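Glycerol trinitrate reductase (Agrobacterium tumefaciens, PDB 5EPD) probably acts as an FMN-dependent reductase of the old yellow enzyme family, named for its reduction of glycerol trinitrate, and is captured here without its flavin. Local coordinates at residues A[308-313]-A[331-336]; A[114-119]-A[189-194]. All coordinates share one frame; numbering follows the deposited sequence.

Overall arrangement
Both contacts join neighbouring strands of the eight-stranded parallel TIM barrel. Contact 2 pairs the third and fourth strands, 117-122 and 193-196. Contact 1 pairs the seventh and eighth, 310-313 and 333-336. They share the barrel sheet but no strand, and their centres lie about 16 Å apart. Both are largely buried. In each, an aspartate just ahead of the later strand accepts a backbone N-H of the neighbouring segment, and parallel pairing follows. The differences lie in the packing. Contact 1 buries 415 Å² with mostly aliphatic side chains. Contact 2 buries 518 Å², with a phenylalanine ring packed against Leu119 and a long salt bridge at its partly exposed start.

Contact 1 of 2, residues A[308-313]-A[331-336]; sequences SRTYIA and ADLIAF
Asp332 reaches from just ahead of strand 333-336 to the backbone of strand 310-313. Its CB lies 3.8 Å from Thr310 CG2. CG stands beside its own backbone N (chi1 -51°), which swings the carboxylate toward Tyr311. There OD2 accepts the N-H of Tyr311 at 2.8 Å, met on the anti side and 18° out of the carboxylate plane. The other oxygen, OD1, turns to a salt bridge with Arg304. The backbone answers in the reverse direction: Asp332 N donates to Tyr311 O at 3.0 Å, in the carbonyl plane. Leu333 N adds a weak second bond to the same oxygen.

From here the pairing is regular and parallel. Ala313 N binds Leu333 O, and Ala335 N binds Ala313 O at 2.9 Å in a nearly straight bond (173°). These are the last two strands of the TIM barrel. Strand 281-284 flanks the pair beside 310-313, and strand 41-43 closes the barrel beside 333-336.

Ile312 and Leu333 lie on one face of the sheet. Leu333 CD1 touches both Thr310 CG2, at 3.8 Å, and Ile312 CG1. The CG2 branch of Ile312, anti to its backbone N, meets Ala335 CB at 3.9 Å. On the other face are Ala313 and Ile334. The methyl of Ala331, two residues before the strand, touches Ala313 CB at 3.7 Å and approaches the Tyr311 ring obliquely at CD1. The Tyr311 hydroxyl is hydrogen-bonded to Glu286.

The Asp332 carboxylate thus takes the place of a main-chain acceptor where the strand has not yet begun. The salt bridge to Arg304 would be expected to favour the charged form. Together with the Tyr311 N-H bond it should hold the carboxylate's rotation.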
ATOM      1  N   SER A 308       8.263 -18.308   0.051  1.00 35.84           N
ATOM      2  CA  SER A 308       7.723 -19.569  -0.417  1.00 37.81           C
ATOM      3  C   SER A 308       6.254 -19.454  -0.885  1.00 37.95           C
ATOM      4  O   SER A 308       5.710 -20.399  -1.433  1.00 37.91           O
ATOM      5  CB  SER A 308       7.851 -20.602   0.714  1.00 37.62           C
ATOM      6  OG  SER A 308       6.806 -20.448   1.671  1.00 39.45           O
ATOM      7  N   ARG A 309       5.613 -18.319  -0.638  1.00 38.87           N
ATOM      8  CA  ARG A 309       4.235 -18.076  -1.085  1.00 40.07           C
ATOM      9  C   ARG A 309       4.217 -17.075  -2.256  1.00 38.35           C
ATOM     10  O   ARG A 309       5.205 -16.951  -2.988  1.00 35.89           O
ATOM     11  CB  ARG A 309       3.414 -17.560   0.103  1.00 44.07           C
ATOM     12  CG  ARG A 309       2.616 -18.613   0.844  1.00 48.54           C
ATOM     13  CD  ARG A 309       3.448 -19.390   1.837  1.00 50.52           C
ATOM     14  NE  ARG A 309       2.582 -20.259   2.632  1.00 55.98           N
ATOM     15  CZ  ARG A 309       2.816 -20.650   3.888  1.00 59.60           C
ATOM     16  NH1 ARG A 309       3.891 -20.246   4.566  1.00 59.12           N
ATOM     17  NH2 ARG A 309       1.951 -21.457   4.483  1.00 59.25           N
ATOM     18  N   THR A 310       3.107 -16.349  -2.418  1.00 37.84           N
ATOM     19  CA  THR A 310       2.934 -15.367  -3.506  1.00 36.44           C
ATOM     20  C   THR A 310       3.891 -14.161  -3.510  1.00 36.85           C
ATOM     21  O   THR A 310       4.161 -13.527  -2.474  1.00 37.54           O
ATOM     22  CB  THR A 310       1.503 -14.828  -3.503  1.00 37.00           C
ATOM     23  OG1 THR A 310       0.608 -15.941  -3.500  1.00 37.28           O
ATOM     24  CG2 THR A 310       1.224 -13.922  -4.715  1.00 35.34           C
ATOM     25  N   TYR A 311       4.396 -13.861  -4.704  1.00 36.19           N
ATOM     26  CA  TYR A 311       5.173 -12.647  -4.964  1.00 34.59           C
ATOM     27  C   TYR A 311       4.296 -11.797  -5.904  1.00 31.89           C
ATOM     28  O   TYR A 311       3.882 -12.248  -6.979  1.00 28.65           O
ATOM     29  CB  TYR A 311       6.504 -13.031  -5.596  1.00 32.37           C
ATOM     30  CG  TYR A 311       7.523 -11.928  -5.827  1.00 33.71           C
ATOM     31  CD1 TYR A 311       7.349 -10.950  -6.826  1.00 33.23           C
ATOM     32  CD2 TYR A 311       8.724 -11.917  -5.107  1.00 33.75           C
ATOM     33  CE1 TYR A 311       8.338  -9.977  -7.057  1.00 33.94           C
ATOM     34  CE2 TYR A 311       9.711 -10.959  -5.334  1.00 33.82           C
ATOM     35  CZ  TYR A 311       9.530  -9.995  -6.301  1.00 33.96           C
ATOM     36  OH  TYR A 311      10.544  -9.071  -6.484  1.00 35.08           O
ATOM     37  N   ILE A 312       3.945 -10.605  -5.443  1.00 30.31           N
ATOM     38  CA  ILE A 312       3.301  -9.624  -6.295  1.00 29.70           C
ATOM     39  C   ILE A 312       4.370  -8.639  -6.759  1.00 30.59           C
ATOM     40  O   ILE A 312       4.997  -7.942  -5.935  1.00 32.29           O
ATOM     41  CB  ILE A 312       2.201  -8.848  -5.555  1.00 28.90           C
ATOM     42  CG1 ILE A 312       1.215  -9.828  -4.909  1.00 28.44           C
ATOM     43  CG2 ILE A 312       1.511  -7.878  -6.514  1.00 28.38           C
ATOM     44  CD1 ILE A 312       0.068  -9.171  -4.167  1.00 28.43           C
ATOM     45  N   ALA A 313       4.590  -8.596  -8.070  1.00 29.76           N
ATOM     46  CA  ALA A 313       5.535  -7.664  -8.666  1.00 30.53           C
ATOM     47  C   ALA A 313       4.856  -6.370  -9.170  1.00 32.98           C
ATOM     48  O   ALA A 313       3.754  -6.394  -9.743  1.00 31.36           O
ATOM     49  CB  ALA A 313       6.283  -8.354  -9.793  1.00 31.76           C
ATOM     50  N   ALA A 331       7.226 -13.938 -10.770  1.00 41.38           N
ATOM     51  CA  ALA A 331       6.107 -13.500  -9.934  1.00 38.60           C
ATOM     52  C   ALA A 331       4.882 -14.322 -10.203  1.00 38.27           C
ATOM     53  O   ALA A 331       4.784 -15.005 -11.227  1.00 36.07           O
ATOM     54  CB  ALA A 331       5.782 -12.038 -10.181  1.00 39.13           C
ATOM     55  N   ASP A 332       3.933 -14.217  -9.277  1.00 37.22           N
ATOM     56  CA  ASP A 332       2.634 -14.895  -9.370  1.00 35.16           C
ATOM     57  C   ASP A 332       1.488 -13.939  -9.760  1.00 33.90           C
ATOM     58  O   ASP A 332       0.514 -14.358 -10.380  1.00 32.80           O
ATOM     59  CB  ASP A 332       2.338 -15.514  -8.015  1.00 35.32           C
ATOM     60  CG  ASP A 332       3.494 -16.348  -7.507  1.00 36.02           C
ATOM     61  OD1 ASP A 332       3.891 -17.262  -8.261  1.00 32.96           O
ATOM     62  OD2 ASP A 332       4.022 -16.064  -6.394  1.00 32.98           O
ATOM     63  N   LEU A 333       1.607 -12.668  -9.360  1.00 31.44           N
ATOM     64  CA  LEU A 333       0.654 -11.619  -9.708  1.00 30.33           C
ATOM     65  C   LEU A 333       1.432 -10.379 -10.172  1.00 33.78           C
ATOM     66  O   LEU A 333       2.608 -10.188  -9.816  1.00 33.98           O
ATOM     67  CB  LEU A 333      -0.200 -11.280  -8.494  1.00 29.22           C
ATOM     68  CG  LEU A 333      -0.873 -12.470  -7.805  1.00 29.40           C
ATOM     69  CD1 LEU A 333      -1.572 -12.022  -6.534  1.00 29.98           C
ATOM     70  CD2 LEU A 333      -1.875 -13.119  -8.751  1.00 31.04           C
ATOM     71  N   ILE A 334       0.799  -9.544 -10.987  1.00 35.56           N
ATOM     72  CA  ILE A 334       1.426  -8.292 -11.369  1.00 37.12           C
ATOM     73  C   ILE A 334       0.449  -7.151 -11.080  1.00 35.96           C
ATOM     74  O   ILE A 334      -0.745  -7.237 -11.397  1.00 31.10           O
ATOM     75  CB  ILE A 334       2.006  -8.314 -12.801  1.00 42.40           C
ATOM     76  CG1 ILE A 334       2.270  -6.896 -13.312  1.00 45.75           C
ATOM     77  CG2 ILE A 334       1.078  -9.028 -13.757  1.00 48.71           C
ATOM     78  CD1 ILE A 334       3.615  -6.737 -13.995  1.00 50.80           C
ATOM     79  N   ALA A 335       0.979  -6.119 -10.400  1.00 33.90           N
ATOM     80  CA  ALA A 335       0.204  -4.985  -9.944  1.00 30.40           C
ATOM     81  C   ALA A 335       0.505  -3.824 -10.863  1.00 29.49           C
ATOM     82  O   ALA A 335       1.663  -3.548 -11.106  1.00 28.17           O
ATOM     83  CB  ALA A 335       0.557  -4.645  -8.510  1.00 29.77           C
ATOM     84  N   PHE A 336      -0.557  -3.177 -11.363  1.00 29.65           N
ATOM     85  CA  PHE A 336      -0.516  -2.008 -12.252  1.00 28.86           C
ATOM     86  C   PHE A 336      -1.055  -0.823 -11.477  1.00 28.10           C
ATOM     87  O   PHE A 336      -2.040  -0.953 -10.740  1.00 28.40           O
ATOM     88  CB  PHE A 336      -1.440  -2.221 -13.462  1.00 30.18           C
ATOM     89  CG  PHE A 336      -1.012  -3.332 -14.369  1.00 31.12           C
ATOM     90  CD1 PHE A 336      -1.297  -4.646 -14.051  1.00 30.78           C
ATOM     91  CD2 PHE A 336      -0.309  -3.064 -15.539  1.00 33.88           C
ATOM     92  CE1 PHE A 336      -0.891  -5.673 -14.873  1.00 32.61           C
ATOM     93  CE2 PHE A 336       0.111  -4.093 -16.368  1.00 34.15           C
ATOM     94  CZ  PHE A 336      -0.177  -5.402 -16.031  1.00 33.48           C
TER

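Contact 2 of 2, residues A[114-119]-A[189-194]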
ATOM      1  N   GLY A 114     -18.203  -9.228  -7.922  1.00 41.52           N
ATOM      2  CA  GLY A 114     -17.366 -10.439  -7.998  1.00 40.42           C
ATOM      3  C   GLY A 114     -15.883 -10.227  -7.692  1.00 40.23           C
ATOM      4  O   GLY A 114     -15.064 -11.081  -8.013  1.00 38.39           O
ATOM      5  N   GLY A 115     -15.538  -9.117  -7.037  1.00 39.77           N
ATOM      6  CA  GLY A 115     -14.129  -8.724  -6.851  1.00 40.73           C
ATOM      7  C   GLY A 115     -13.486  -9.064  -5.509  1.00 40.18           C
ATOM      8  O   GLY A 115     -14.127  -9.611  -4.601  1.00 43.61           O
ATOM      9  N   ARG A 116     -12.199  -8.750  -5.393  1.00 37.20           N
ATOM     10  CA  ARG A 116     -11.462  -8.880  -4.121  1.00 37.95           C
ATOM     11  C   ARG A 116     -10.786  -7.564  -3.774  1.00 34.49           C
ATOM     12  O   ARG A 116     -10.346  -6.807  -4.657  1.00 31.98           O
ATOM     13  CB  ARG A 116     -10.410  -9.986  -4.195  1.00 40.63           C
ATOM     14  CG  ARG A 116     -11.005 -11.320  -4.584  1.00 44.40           C
ATOM     15  CD  ARG A 116     -11.716 -11.914  -3.383  1.00 49.94           C
ATOM     16  NE  ARG A 116     -13.065 -12.378  -3.682  1.00 55.83           N
ATOM     17  CZ  ARG A 116     -13.758 -13.227  -2.920  1.00 61.65           C
ATOM     18  NH1 ARG A 116     -13.244 -13.732  -1.804  1.00 60.50           N
ATOM     19  NH2 ARG A 116     -14.991 -13.575  -3.279  1.00 66.45           N
ATOM     20  N   ILE A 117     -10.728  -7.283  -2.482  1.00 33.68           N
ATOM     21  CA  ILE A 117     -10.145  -6.034  -2.000  1.00 33.64           C
ATOM     22  C   ILE A 117      -9.508  -6.217  -0.635  1.00 33.06           C
ATOM     23  O   ILE A 117     -10.115  -6.733   0.317  1.00 33.20           O
ATOM     24  CB  ILE A 117     -11.151  -4.850  -2.002  1.00 33.29           C
ATOM     25  CG1 ILE A 117     -10.403  -3.530  -1.774  1.00 32.32           C
ATOM     26  CG2 ILE A 117     -12.275  -5.066  -0.983  1.00 33.95           C
ATOM     27  CD1 ILE A 117     -11.317  -2.324  -1.850  1.00 32.87           C
ATOM     28  N   VAL A 118      -8.262  -5.780  -0.590  1.00 32.08           N
ATOM     29  CA  VAL A 118      -7.423  -5.810   0.570  1.00 31.18           C
ATOM     30  C   VAL A 118      -7.144  -4.346   0.961  1.00 31.30           C
ATOM     31  O   VAL A 118      -6.958  -3.484   0.086  1.00 29.73           O
ATOM     32  CB  VAL A 118      -6.163  -6.596   0.182  1.00 32.46           C
ATOM     33  CG1 VAL A 118      -4.963  -6.218   1.026  1.00 33.85           C
ATOM     34  CG2 VAL A 118      -6.465  -8.081   0.296  1.00 32.42           C
ATOM     35  N   LEU A 119      -7.147  -4.057   2.262  1.00 32.61           N
ATOM     36  CA  LEU A 119      -6.810  -2.707   2.767  1.00 34.61           C
ATOM     37  C   LEU A 119      -5.305  -2.559   3.093  1.00 31.20           C
ATOM     38  O   LEU A 119      -4.715  -3.354   3.837  1.00 30.54           O
ATOM     39  CB  LEU A 119      -7.692  -2.354   3.975  1.00 36.23           C
ATOM     40  CG  LEU A 119      -7.522  -0.982   4.636  1.00 38.26           C
ATOM     41  CD1 LEU A 119      -8.781  -0.503   5.341  1.00 39.14           C
ATOM     42  CD2 LEU A 119      -6.407  -1.013   5.659  1.00 41.47           C
ATOM     43  N   GLY A 189     -15.247  -5.803   6.138  1.00 40.47           N
ATOM     44  CA  GLY A 189     -15.496  -6.706   5.020  1.00 39.18           C
ATOM     45  C   GLY A 189     -14.330  -6.880   4.059  1.00 39.61           C
ATOM     46  O   GLY A 189     -14.517  -7.373   2.953  1.00 34.66           O
ATOM     47  N   PHE A 190     -13.120  -6.480   4.452  1.00 39.65           N
ATOM     48  CA  PHE A 190     -11.973  -6.644   3.558  1.00 38.34           C
ATOM     49  C   PHE A 190     -11.584  -8.101   3.547  1.00 36.26           C
ATOM     50  O   PHE A 190     -11.797  -8.807   4.518  1.00 35.55           O
ATOM     51  CB  PHE A 190     -10.782  -5.780   3.980  1.00 38.53           C
ATOM     52  CG  PHE A 190     -10.902  -4.338   3.566  1.00 37.76           C
ATOM     53  CD1 PHE A 190     -10.449  -3.925   2.326  1.00 37.02           C
ATOM     54  CD2 PHE A 190     -11.452  -3.394   4.422  1.00 36.28           C
ATOM     55  CE1 PHE A 190     -10.541  -2.603   1.948  1.00 38.04           C
ATOM     56  CE2 PHE A 190     -11.550  -2.067   4.043  1.00 36.75           C
ATOM     57  CZ  PHE A 190     -11.096  -1.672   2.804  1.00 37.21           C
ATOM     58  N   ASP A 191     -11.012  -8.528   2.431  1.00 35.32           N
ATOM     59  CA  ASP A 191     -10.555  -9.906   2.246  1.00 36.75           C
ATOM     60  C   ASP A 191      -9.161 -10.141   2.848  1.00 36.57           C
ATOM     61  O   ASP A 191      -8.667 -11.260   2.847  1.00 35.98           O
ATOM     62  CB  ASP A 191     -10.573 -10.240   0.747  1.00 37.78           C
ATOM     63  CG  ASP A 191     -11.935  -9.981   0.123  1.00 39.55           C
ATOM     64  OD1 ASP A 191     -12.900 -10.592   0.611  1.00 42.76           O
ATOM     65  OD2 ASP A 191     -12.073  -9.133  -0.800  1.00 37.16           O
ATOM     66  N   GLY A 192      -8.547  -9.073   3.354  1.00 36.34           N
ATOM     67  CA  GLY A 192      -7.261  -9.132   4.042  1.00 38.66           C
ATOM     68  C   GLY A 192      -6.652  -7.731   4.086  1.00 37.81           C
ATOM     69  O   GLY A 192      -7.306  -6.752   3.708  1.00 35.94           O
ATOM     70  N   VAL A 193      -5.398  -7.650   4.527  1.00 35.77           N
ATOM     71  CA  VAL A 193      -4.659  -6.387   4.569  1.00 36.40           C
ATOM     72  C   VAL A 193      -3.267  -6.489   3.970  1.00 34.59           C
ATOM     73  O   VAL A 193      -2.697  -7.587   3.823  1.00 35.97           O
ATOM     74  CB  VAL A 193      -4.475  -5.869   6.003  1.00 37.43           C
ATOM     75  CG1 VAL A 193      -5.834  -5.650   6.662  1.00 37.36           C
ATOM     76  CG2 VAL A 193      -3.605  -6.836   6.809  1.00 38.47           C
ATOM     77  N   GLU A 194      -2.721  -5.319   3.653  1.00 31.49           N
ATOM     78  CA  GLU A 194      -1.356  -5.199   3.172  1.00 29.07           C
ATOM     79  C   GLU A 194      -0.626  -4.152   4.029  1.00 28.23           C
ATOM     80  O   GLU A 194      -0.919  -2.980   3.978  1.00 28.20           O
ATOM     81  CB  GLU A 194      -1.329  -4.788   1.703  1.00 29.54           C
ATOM     82  CG  GLU A 194       0.088  -4.703   1.192  1.00 32.37           C
ATOM     83  CD  GLU A 194       0.185  -4.304  -0.244  1.00 33.37           C
ATOM     84  OE1 GLU A 194       0.598  -3.144  -0.493  1.00 34.90           O
ATOM     85  OE2 GLU A 194      -0.131  -5.152  -1.109  1.00 35.52           O
TER
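Asp191 OD2 is gripped by two donors. Ile117 N gives it a hydrogen bond of 2.8 Å, received on the anti lone pair of OD2, and His111 NE2, from helix 97-112, gives another. The backbone of Asp191 returns the bond, its N donating to Ile117 O at 2.9 Å. The other carboxylate oxygen, OD1, faces Arg116 more loosely. Arg116 NH1 is 4.0 Å from Asp191 OD1, a long salt bridge. OD1 lies well out of the guanidinium plane, so no N-H points at it and the attraction is one of charge alone. The arginine chain bends at chi2 and chi3 to bring its head there.

The contact joins the third and fourth strands of the TIM barrel. Helix 171-187, which precedes the fourth strand, ends in a Schellman motif at Gly189, and the chain then turns into the sheet. Leu119 N binds Gly192 O, and Leu119 O receives Glu194 N at 2.8 Å.

Phe190 is packed between the strand and helix 97-112. Leu119 CB sits over the centre of its ring, 3.5 Å from the centroid and 10° off the normal. Leu119 CD1 touches CE2 of the ring. Ile117 O lies at the ring edge, near its plane, and Ile117 CG1 meets Phe190 CE1 at 3.8 Å. Trp103 adds an edge-to-face contact.

The CB of Val118 points away from 189-194 overall, yet its CG1, anti to the backbone N (chi1 155°), lies 3.4 Å from Val193 C. The extended Glu194 chain carries its carboxylate away from residues 114-119. OE2 is hydrogen-bonded to Tyr281 and His283, and OE1 weakly to Gln120.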